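Local coordinates for CELL WALL surface anchor family protein (Streptococcus pneumoniae, PDB 2WW8) that serves as the adhesin of the pneumococcal pilus, RrgA, and probably attaches the bacterium to host cells through an integrin-like domain carried among immunoglobulin-like domains, at residues I160-G165 against K173-N178; V223-V228 against S266-A271; K289-K294 against I492-R497. All coordinates share one frame; numbering follows the deposited sequence.

Interaction 1 of 3, residues I160-G165 against K173-N178; sequences IIKVDG and KALNPN
Ile161 and Asn176 face each other as a hydrogen-bonded pair of an antiparallel strand pairing, and two backbone bonds hold them: Ile161 N to Asn176 O at 2.7 Å, almost straight at 171°, and Asn176 N to Ile161 O at 2.8 Å. A third, Val163 N to Ala174 O at 2.9 Å, reaches its acceptor 35° off the carbonyl plane, where 160-165 has already left the strand. On the face shared by Ile160, Lys162, Leu175 and Pro177, the side chains of Ile160 and Leu175 cross at about a right angle. Ile160 CG2 is put there by a first torsion that sets it opposite the backbone N, and it sits 3.3 Å from Leu175 CB, tighter than usual for two carbons. Leu175 CD2 lies alongside the stem of Lys162, 3.8 Å from Lys162 CG.

Around Ile161 and Asn176, Val163 CG2 meets the amide of Asn176, 3.6 Å from Asn176 CG, while Ile161 CD1 rests against Asn178 CB at 3.8 Å. The Asn176 amide is positioned from the next strand, its OD1 accepting from the backbone N of Ile193.

This is plain structural packing in a beta-rich region of the adhesin. The pairing joins strand 157-162 to strand 171-184, whose backbone also bonds to Lys717, while Ala174 packs on Ile193 of strand 187-196 and Tyr204 of strand 203-218.

Interaction 2 of 3, residues V223-V228 against S266-A271; sequences VPLDVV and SENRVA
Asp226 and Arg269 are neighbours on two parallel strands, and their side chains run side by side in the same direction until they meet in a salt bridge. Arg269 NH1 gives a hydrogen bond to Asp226 OD1 at 3.1 Å, bent to 146°. The groups are not coplanar: carboxylate and guanidinium planes stand 71° apart, and NH1 approaches OD1 from above the carboxylate plane, 49° out of it. Bends at the second and third torsions fold the arginine back beside the aspartate, bringing Arg269 CD within 3.2 Å of Asp226 OD1. Each partner has a second hold. Asp226 OD1 also forms a salt bridge with Arg375 and OD2 bonds to Ser378 OG, whereas Arg269 NH1 donates to the carbonyl of Gln373; two arginines thus converge on one buried carboxylate, which would probably favour its ionised form.

Leu225 and Asn268 likewise lie alongside each other. The amide oxygen Asn268 OD1 takes the N-H of Leu225 at 2.9 Å, from above its carbonyl plane, while Asn268 ND2 is tied to Ile262 O. This side-chain bond extends the pairing beyond the strand backbone, where Arg269 N to Leu225 O, Val227 N to Arg269 O and Ala271 N to Val227 O alternate in the parallel pattern. On the other face Val227 packs on Ile262.

The arrangement belongs to the Rossmann-like core of an integrin I-type (von Willebrand factor A) domain. Strand 269-275 forms an outer edge of its parallel sheet, strand 225-232 lies between it and strand 379-386, helix 247-263 lies against the Val227 face, and helix 359-373 against Val228 and Ala271.

Interaction 3 of 3, residues K289-K294 against I492-R497; sequences KGVADK and IWLNWR
Arg497 turns its CG between its own backbone N and carbonyl carbon (chi1 82°) and then runs extended to NE, which carries the guanidinium alongside the backbone of Lys289 and Gly290. The setting is an antiparallel sheet in which strands 284-292 and 489-496 pair; both lie in the chain between strands of the integrin I-type domain's parallel sheet. Arg497 NH1 donates to Gly290 O at 3.1 Å. The acceptor lies 7° from the guanidinium plane, and the donor sits in the carbonyl plane on a lone pair. Lys289 N lies over one face of the same group, displaced to one side of its centre. Asp444 forms a salt bridge with NH1, so that nitrogen is held both by a carboxylate and by a backbone carbonyl.

The pairing itself rests on Ala292 and Asn495, a hydrogen-bonded pair: Ala292 N to Asn495 O at 3.0 Å and Asn495 N to Ala292 O at 2.9 Å. Beside them, Val291 CB stands 3.3 Å from Asn495 O, and Val291 spreads its two branches over different neighbours, CG2 to Leu494 CD2 and CG1 toward the Trp496 ring, meeting each at a slant.

At the far end the Lys294 chain runs along Trp493 in the same sense, with Lys294 CD 3.7 Å from Trp493 CB. Asp293 CB packs on Ile492 CG2 at 3.5 Å, while the Asp293 carboxylate turns elsewhere, OD1 accepting from Lys297 N and OD2 from Ala481 N.

Strand 284-292 also pairs with 298-299 and 311-315, and strand 489-496 with 461-467. Two waters bridge the ends of the contact: one joins Gly290 O to Arg497 N, and the other accepts from Lys294 N and donates to Trp493 O at 2.7 Å.

In the fold
From the N terminus, the chain first closes interaction 1, a short connection with seven residues between the segments 160-165 and 173-178, in a region built of antiparallel strands. Interaction 2 follows after it, bridging 37 residues that include helix 247-263 and bringing two parallel strands together in the five-stranded sheet. Strand 284-292 comes next after strand 269-275, and interaction 3 joins it to strand 489-496 across 197 residues, the longest closure of the three. The contacts are in series; none nests in or crosses another. The centres of interactions 1 and 3 lie about 80 Å apart, consistent with the elongated molecule.

Interaction 1 of 3, residues I160-G165 against K173-N178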
loop_
_atom_site.group_PDB
_atom_site.type_symbol
_atom_site.label_atom_id
_atom_site.label_comp_id
_atom_site.label_asym_id
_atom_site.label_seq_id
_atom_site.Cartn_x
_atom_site.Cartn_y
_atom_site.Cartn_z
ATOM N N ILE A 160 -9.880 6.410 10.085
ATOM C CA ILE A 160 -10.607 5.241 9.613
ATOM C C ILE A 160 -11.413 5.706 8.421
ATOM O O ILE A 160 -12.140 6.683 8.575
ATOM C CB ILE A 160 -11.676 4.809 10.657
ATOM C CG1 ILE A 160 -11.062 4.227 11.924
ATOM C CG2 ILE A 160 -12.633 3.797 10.097
ATOM C CD1 ILE A 160 -9.931 3.219 11.621
ATOM N N ILE A 161 -11.335 5.022 7.277
ATOM C CA ILE A 161 -12.047 5.382 6.049
ATOM C C ILE A 161 -12.827 4.229 5.410
ATOM O O ILE A 161 -12.506 3.039 5.572
ATOM C CB ILE A 161 -11.119 5.950 4.979
ATOM C CG1 ILE A 161 -10.126 4.865 4.538
ATOM C CG2 ILE A 161 -10.475 7.246 5.509
ATOM C CD1 ILE A 161 -9.327 5.269 3.299
ATOM N N LYS A 162 -13.851 4.619 4.657
ATOM C CA LYS A 162 -14.708 3.677 3.953
ATOM C C LYS A 162 -13.968 2.878 2.901
ATOM O O LYS A 162 -13.090 3.383 2.168
ATOM C CB LYS A 162 -15.907 4.435 3.366
ATOM C CG LYS A 162 -16.769 5.068 4.450
ATOM C CD LYS A 162 -17.911 5.941 3.858
ATOM C CE LYS A 162 -18.346 7.003 4.854
ATOM N NZ LYS A 162 -19.617 7.648 4.388
ATOM N N VAL A 163 -14.293 1.590 2.864
ATOM C CA VAL A 163 -13.572 0.663 1.997
ATOM C C VAL A 163 -14.344 0.600 0.673
ATOM O O VAL A 163 -15.574 0.426 0.672
ATOM C CB VAL A 163 -13.508 -0.731 2.633
ATOM C CG1 VAL A 163 -12.995 -1.755 1.604
ATOM C CG2 VAL A 163 -12.644 -0.754 3.930
ATOM N N ASP A 164 -13.647 0.808 -0.441
ATOM C CA ASP A 164 -14.302 0.746 -1.766
ATOM C C ASP A 164 -14.671 -0.702 -2.093
ATOM O O ASP A 164 -13.871 -1.601 -1.819
ATOM C CB ASP A 164 -13.380 1.244 -2.878
ATOM C CG ASP A 164 -13.042 2.715 -2.746
ATOM O OD1 ASP A 164 -13.979 3.523 -2.582
ATOM O OD2 ASP A 164 -11.843 3.082 -2.824
ATOM N N GLY A 165 -15.852 -0.904 -2.671
ATOM C CA GLY A 165 -16.440 -2.216 -2.899
ATOM C C GLY A 165 -17.385 -2.653 -1.786
ATOM O O GLY A 165 -18.020 -3.706 -1.898
ATOM N N LYS A 173 -20.269 -0.724 4.277
ATOM C CA LYS A 173 -20.253 -1.867 5.191
ATOM C C LYS A 173 -18.898 -2.144 5.870
ATOM O O LYS A 173 -18.812 -2.909 6.844
ATOM C CB LYS A 173 -20.829 -3.091 4.473
ATOM C CG LYS A 173 -22.336 -3.046 4.437
ATOM C CD LYS A 173 -22.955 -4.102 3.543
ATOM C CE LYS A 173 -22.898 -5.459 4.219
ATOM N NZ LYS A 173 -23.825 -6.445 3.580
ATOM N N ALA A 174 -17.853 -1.474 5.400
ATOM C CA ALA A 174 -16.507 -1.764 5.893
ATOM C C ALA A 174 -15.619 -0.534 5.874
ATOM O O ALA A 174 -15.790 0.333 4.995
ATOM C CB ALA A 174 -15.868 -2.863 5.064
ATOM N N LEU A 175 -14.687 -0.519 6.834
ATOM C CA LEU A 175 -13.730 0.575 7.112
ATOM C C LEU A 175 -12.306 0.035 7.274
ATOM O O LEU A 175 -12.080 -0.989 7.953
ATOM C CB LEU A 175 -14.073 1.389 8.382
ATOM C CG LEU A 175 -15.532 1.896 8.500
ATOM C CD1 LEU A 175 -15.848 2.405 9.894
ATOM C CD2 LEU A 175 -15.885 2.959 7.457
ATOM N N ASN A 176 -11.368 0.758 6.667
ATOM C CA ASN A 176 -9.961 0.479 6.812
ATOM C C ASN A 176 -9.320 1.636 7.577
ATOM O O ASN A 176 -9.776 2.785 7.490
ATOM C CB ASN A 176 -9.282 0.362 5.448
ATOM C CG ASN A 176 -9.198 -1.081 4.956
ATOM O OD1 ASN A 176 -9.266 -2.048 5.739
ATOM N ND2 ASN A 176 -9.045 -1.239 3.639
ATOM N N PRO A 177 -8.241 1.320 8.292
ATOM C CA PRO A 177 -7.376 2.361 8.815
ATOM C C PRO A 177 -6.774 3.099 7.640
ATOM O O PRO A 177 -6.535 2.498 6.571
ATOM C CB PRO A 177 -6.228 1.600 9.485
ATOM C CG PRO A 177 -6.391 0.167 9.084
ATOM C CD PRO A 177 -7.821 -0.047 8.686
ATOM N N ASN A 178 -6.457 4.372 7.894
ATOM C CA ASN A 178 -5.756 5.173 6.919
ATOM C C ASN A 178 -4.740 6.136 7.522
ATOM O O ASN A 178 -5.122 6.991 8.323
ATOM C CB ASN A 178 -6.770 5.955 6.081
ATOM C CG ASN A 178 -6.115 6.665 4.906
ATOM O OD1 ASN A 178 -5.499 6.025 4.057
ATOM N ND2 ASN A 178 -6.247 7.985 4.854
#

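Interaction 2 of 3, residues V223-V228 against S266-A271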
loop_
_atom_site.group_PDB
_atom_site.type_symbol
_atom_site.label_atom_id
_atom_site.label_comp_id
_atom_site.label_asym_id
_atom_site.label_seq_id
_atom_site.Cartn_x
_atom_site.Cartn_y
_atom_site.Cartn_z
ATOM N N VAL A 223 30.516 6.298 18.932
ATOM C CA VAL A 223 31.429 6.824 17.944
ATOM C C VAL A 223 30.813 6.620 16.548
ATOM O O VAL A 223 30.941 5.534 15.989
ATOM C CB VAL A 223 32.856 6.202 18.104
ATOM C CG1 VAL A 223 33.853 6.720 17.143
ATOM C CG2 VAL A 223 33.427 6.513 19.502
ATOM N N PRO A 224 30.205 7.686 15.986
ATOM C CA PRO A 224 29.624 7.605 14.663
ATOM C C PRO A 224 30.756 7.695 13.638
ATOM O O PRO A 224 31.925 7.895 14.014
ATOM C CB PRO A 224 28.681 8.805 14.642
ATOM C CG PRO A 224 29.478 9.828 15.352
ATOM C CD PRO A 224 30.071 9.051 16.528
ATOM N N LEU A 225 30.385 7.513 12.373
ATOM C CA LEU A 225 31.345 7.567 11.250
ATOM C C LEU A 225 31.297 8.873 10.491
ATOM O O LEU A 225 30.217 9.386 10.232
ATOM C CB LEU A 225 30.992 6.492 10.220
ATOM C CG LEU A 225 30.887 5.059 10.764
ATOM C CD1 LEU A 225 30.412 4.159 9.614
ATOM C CD2 LEU A 225 32.242 4.561 11.309
ATOM N N ASP A 226 32.471 9.381 10.118
ATOM C CA ASP A 226 32.672 10.488 9.189
ATOM C C ASP A 226 33.459 9.891 8.006
ATOM O O ASP A 226 34.623 9.513 8.142
ATOM C CB ASP A 226 33.480 11.661 9.825
ATOM C CG ASP A 226 32.607 12.604 10.679
ATOM O OD1 ASP A 226 31.383 12.736 10.450
ATOM O OD2 ASP A 226 33.139 13.181 11.654
ATOM N N VAL A 227 32.831 9.834 6.846
ATOM C CA VAL A 227 33.321 9.047 5.733
ATOM C C VAL A 227 33.507 9.917 4.481
ATOM O O VAL A 227 32.608 10.639 4.089
ATOM C CB VAL A 227 32.337 7.892 5.382
ATOM C CG1 VAL A 227 32.945 7.046 4.299
ATOM C CG2 VAL A 227 31.986 7.031 6.661
ATOM N N VAL A 228 34.679 9.825 3.847
ATOM C CA VAL A 228 34.822 10.416 2.511
ATOM C C VAL A 228 34.927 9.265 1.477
ATOM O O VAL A 228 35.670 8.289 1.658
ATOM C CB VAL A 228 36.114 11.241 2.412
ATOM C CG1 VAL A 228 36.284 11.804 0.941
ATOM C CG2 VAL A 228 36.097 12.410 3.500
ATOM N N SER A 266 21.417 7.829 11.003
ATOM C CA SER A 266 21.414 9.296 10.868
ATOM C C SER A 266 22.581 10.035 11.575
ATOM O O SER A 266 22.806 11.219 11.280
ATOM C CB SER A 266 20.038 9.859 11.335
ATOM O OG SER A 266 19.936 9.771 12.767
ATOM N N GLU A 267 23.312 9.393 12.491
ATOM C CA GLU A 267 24.539 10.024 13.008
ATOM C C GLU A 267 25.780 10.072 12.108
ATOM O O GLU A 267 26.714 10.868 12.337
ATOM C CB GLU A 267 24.967 9.446 14.351
ATOM C CG GLU A 267 23.841 9.182 15.309
ATOM C CD GLU A 267 23.835 10.254 16.329
ATOM O OE1 GLU A 267 23.773 11.404 15.818
ATOM O OE2 GLU A 267 23.921 9.937 17.561
ATOM N N ASN A 268 25.787 9.262 11.049
ATOM C CA ASN A 268 27.003 9.072 10.274
ATOM C C ASN A 268 26.980 10.214 9.269
ATOM O O ASN A 268 25.925 10.743 9.018
ATOM C CB ASN A 268 26.995 7.709 9.576
ATOM C CG ASN A 268 27.184 6.545 10.544
ATOM O OD1 ASN A 268 27.664 6.709 11.665
ATOM N ND2 ASN A 268 26.890 5.346 10.074
ATOM N N ARG A 269 28.134 10.638 8.757
ATOM C CA ARG A 269 28.131 11.691 7.766
ATOM C C ARG A 269 29.000 11.229 6.597
ATOM O O ARG A 269 29.924 10.444 6.809
ATOM C CB ARG A 269 28.681 12.996 8.354
ATOM C CG ARG A 269 27.712 13.765 9.275
ATOM C CD ARG A 269 28.656 14.468 10.272
ATOM N NE ARG A 269 29.026 15.791 9.836
ATOM C CZ ARG A 269 30.199 16.400 10.018
ATOM N NH1 ARG A 269 31.251 15.861 10.598
ATOM N NH2 ARG A 269 30.333 17.637 9.576
ATOM N N VAL A 270 28.703 11.699 5.379
ATOM C CA VAL A 270 29.430 11.316 4.159
ATOM C C VAL A 270 29.729 12.544 3.284
ATOM O O VAL A 270 28.937 13.520 3.262
ATOM C CB VAL A 270 28.609 10.267 3.311
ATOM C CG1 VAL A 270 28.597 8.946 4.009
ATOM C CG2 VAL A 270 27.193 10.720 2.986
ATOM N N ALA A 271 30.820 12.467 2.542
ATOM C CA ALA A 271 31.170 13.437 1.513
ATOM C C ALA A 271 31.692 12.614 0.326
ATOM O O ALA A 271 31.990 11.450 0.486
ATOM C CB ALA A 271 32.301 14.315 2.059
#

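Interaction 3 of 3, residues K289-K294 against I492-R497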
loop_
_atom_site.group_PDB
_atom_site.type_symbol
_atom_site.label_atom_id
_atom_site.label_comp_id
_atom_site.label_asym_id
_atom_site.label_seq_id
_atom_site.Cartn_x
_atom_site.Cartn_y
_atom_site.Cartn_z
ATOM N N LYS A 289 49.027 19.615 -22.404
ATOM C CA LYS A 289 49.290 18.389 -23.139
ATOM C C LYS A 289 50.372 18.627 -24.200
ATOM O O LYS A 289 50.750 19.779 -24.432
ATOM C CB LYS A 289 48.004 18.000 -23.861
ATOM C CG LYS A 289 46.889 17.553 -22.949
ATOM C CD LYS A 289 47.155 16.254 -22.256
ATOM C CE LYS A 289 46.022 16.085 -21.235
ATOM N NZ LYS A 289 46.076 14.688 -20.618
ATOM N N GLY A 290 50.886 17.549 -24.793
ATOM C CA GLY A 290 51.790 17.700 -25.920
ATOM C C GLY A 290 53.217 17.357 -25.501
ATOM O O GLY A 290 53.548 17.055 -24.318
ATOM N N VAL A 291 54.045 17.406 -26.531
ATOM C CA VAL A 291 55.472 17.071 -26.444
ATOM C C VAL A 291 56.261 18.342 -26.741
ATOM O O VAL A 291 55.725 19.445 -26.625
ATOM C CB VAL A 291 55.785 15.943 -27.382
ATOM C CG1 VAL A 291 55.158 14.657 -26.829
ATOM C CG2 VAL A 291 55.378 16.290 -28.863
ATOM N N ALA A 292 57.548 18.201 -27.044
ATOM C CA ALA A 292 58.351 19.396 -27.252
ATOM C C ALA A 292 59.411 19.076 -28.313
ATOM O O ALA A 292 59.736 17.909 -28.518
ATOM C CB ALA A 292 59.016 19.820 -25.915
ATOM N N ASP A 293 59.966 20.090 -28.956
ATOM C CA ASP A 293 61.081 19.802 -29.829
ATOM C C ASP A 293 62.367 19.762 -28.976
ATOM O O ASP A 293 62.321 19.898 -27.747
ATOM C CB ASP A 293 61.206 20.807 -30.983
ATOM C CG ASP A 293 61.635 22.228 -30.564
ATOM O OD1 ASP A 293 62.020 22.457 -29.391
ATOM O OD2 ASP A 293 61.579 23.098 -31.469
ATOM N N LYS A 294 63.514 19.542 -29.614
ATOM C CA LYS A 294 64.739 19.419 -28.806
ATOM C C LYS A 294 65.220 20.698 -28.050
ATOM O O LYS A 294 66.073 20.567 -27.184
ATOM C CB LYS A 294 65.890 18.823 -29.639
ATOM C CG LYS A 294 65.705 17.317 -29.987
ATOM C CD LYS A 294 66.614 16.864 -31.197
ATOM C CE LYS A 294 68.081 16.419 -30.883
ATOM N NZ LYS A 294 68.066 15.415 -29.779
ATOM N N ILE A 492 60.373 17.415 -37.272
ATOM C CA ILE A 492 60.747 17.984 -36.004
ATOM C C ILE A 492 60.956 16.782 -35.069
ATOM O O ILE A 492 60.000 16.027 -34.814
ATOM C CB ILE A 492 59.625 18.918 -35.418
ATOM C CG1 ILE A 492 59.395 20.128 -36.356
ATOM C CG2 ILE A 492 60.039 19.328 -33.967
ATOM C CD1 ILE A 492 58.113 20.976 -36.002
ATOM N N TRP A 493 62.195 16.602 -34.612
ATOM C CA TRP A 493 62.409 15.509 -33.657
ATOM C C TRP A 493 61.637 15.763 -32.386
ATOM O O TRP A 493 61.683 16.886 -31.858
ATOM C CB TRP A 493 63.884 15.427 -33.263
ATOM C CG TRP A 493 64.812 14.934 -34.346
ATOM C CD1 TRP A 493 65.883 15.622 -34.883
ATOM C CD2 TRP A 493 64.780 13.657 -35.004
ATOM N NE1 TRP A 493 66.499 14.843 -35.824
ATOM C CE2 TRP A 493 65.840 13.643 -35.931
ATOM C CE3 TRP A 493 63.948 12.542 -34.910
ATOM C CZ2 TRP A 493 66.116 12.531 -36.752
ATOM C CZ3 TRP A 493 64.221 11.418 -35.725
ATOM C CH2 TRP A 493 65.305 11.428 -36.644
ATOM N N LEU A 494 60.949 14.737 -31.874
ATOM C CA LEU A 494 60.162 14.867 -30.663
ATOM C C LEU A 494 60.797 14.361 -29.363
ATOM O O LEU A 494 61.415 13.277 -29.347
ATOM C CB LEU A 494 58.807 14.158 -30.806
ATOM C CG LEU A 494 57.952 14.543 -32.018
ATOM C CD1 LEU A 494 56.750 13.623 -32.155
ATOM C CD2 LEU A 494 57.574 16.065 -32.013
ATOM N N ASN A 495 60.542 15.105 -28.292
ATOM C CA ASN A 495 61.008 14.733 -26.959
ATOM C C ASN A 495 59.783 14.840 -26.064
ATOM O O ASN A 495 58.860 15.627 -26.346
ATOM C CB ASN A 495 62.056 15.709 -26.379
ATOM C CG ASN A 495 63.462 15.491 -26.879
ATOM O OD1 ASN A 495 63.782 14.585 -27.645
ATOM N ND2 ASN A 495 64.349 16.357 -26.403
ATOM N N TRP A 496 59.741 14.051 -24.981
ATOM C CA TRP A 496 58.686 14.314 -23.956
ATOM C C TRP A 496 58.928 15.716 -23.294
ATOM O O TRP A 496 60.097 16.116 -23.099
ATOM C CB TRP A 496 58.806 13.249 -22.832
ATOM C CG TRP A 496 58.649 11.896 -23.357
ATOM C CD1 TRP A 496 59.624 10.953 -23.499
ATOM C CD2 TRP A 496 57.434 11.302 -23.860
ATOM N NE1 TRP A 496 59.110 9.833 -24.078
ATOM C CE2 TRP A 496 57.766 10.007 -24.290
ATOM C CE3 TRP A 496 56.108 11.748 -23.984
ATOM C CZ2 TRP A 496 56.828 9.124 -24.845
ATOM C CZ3 TRP A 496 55.168 10.878 -24.532
ATOM C CH2 TRP A 496 55.541 9.577 -24.953
ATOM N N ARG A 497 57.880 16.476 -22.987
ATOM C CA ARG A 497 58.051 17.767 -22.304
ATOM C C ARG A 497 58.569 17.601 -20.862
ATOM O O ARG A 497 58.386 16.519 -20.253
ATOM C CB ARG A 497 56.753 18.612 -22.417
ATOM C CG ARG A 497 55.673 18.275 -21.430
ATOM C CD ARG A 497 54.448 19.186 -21.664
ATOM N NE ARG A 497 53.476 19.146 -20.572
ATOM C CZ ARG A 497 52.452 18.307 -20.518
ATOM N NH1 ARG A 497 52.282 17.415 -21.492
ATOM N NH2 ARG A 497 51.624 18.317 -19.465
HETATM O O HOH W 1 55.221 15.030 -23.334
HETATM O O HOH W 2 63.461 18.870 -32.238
#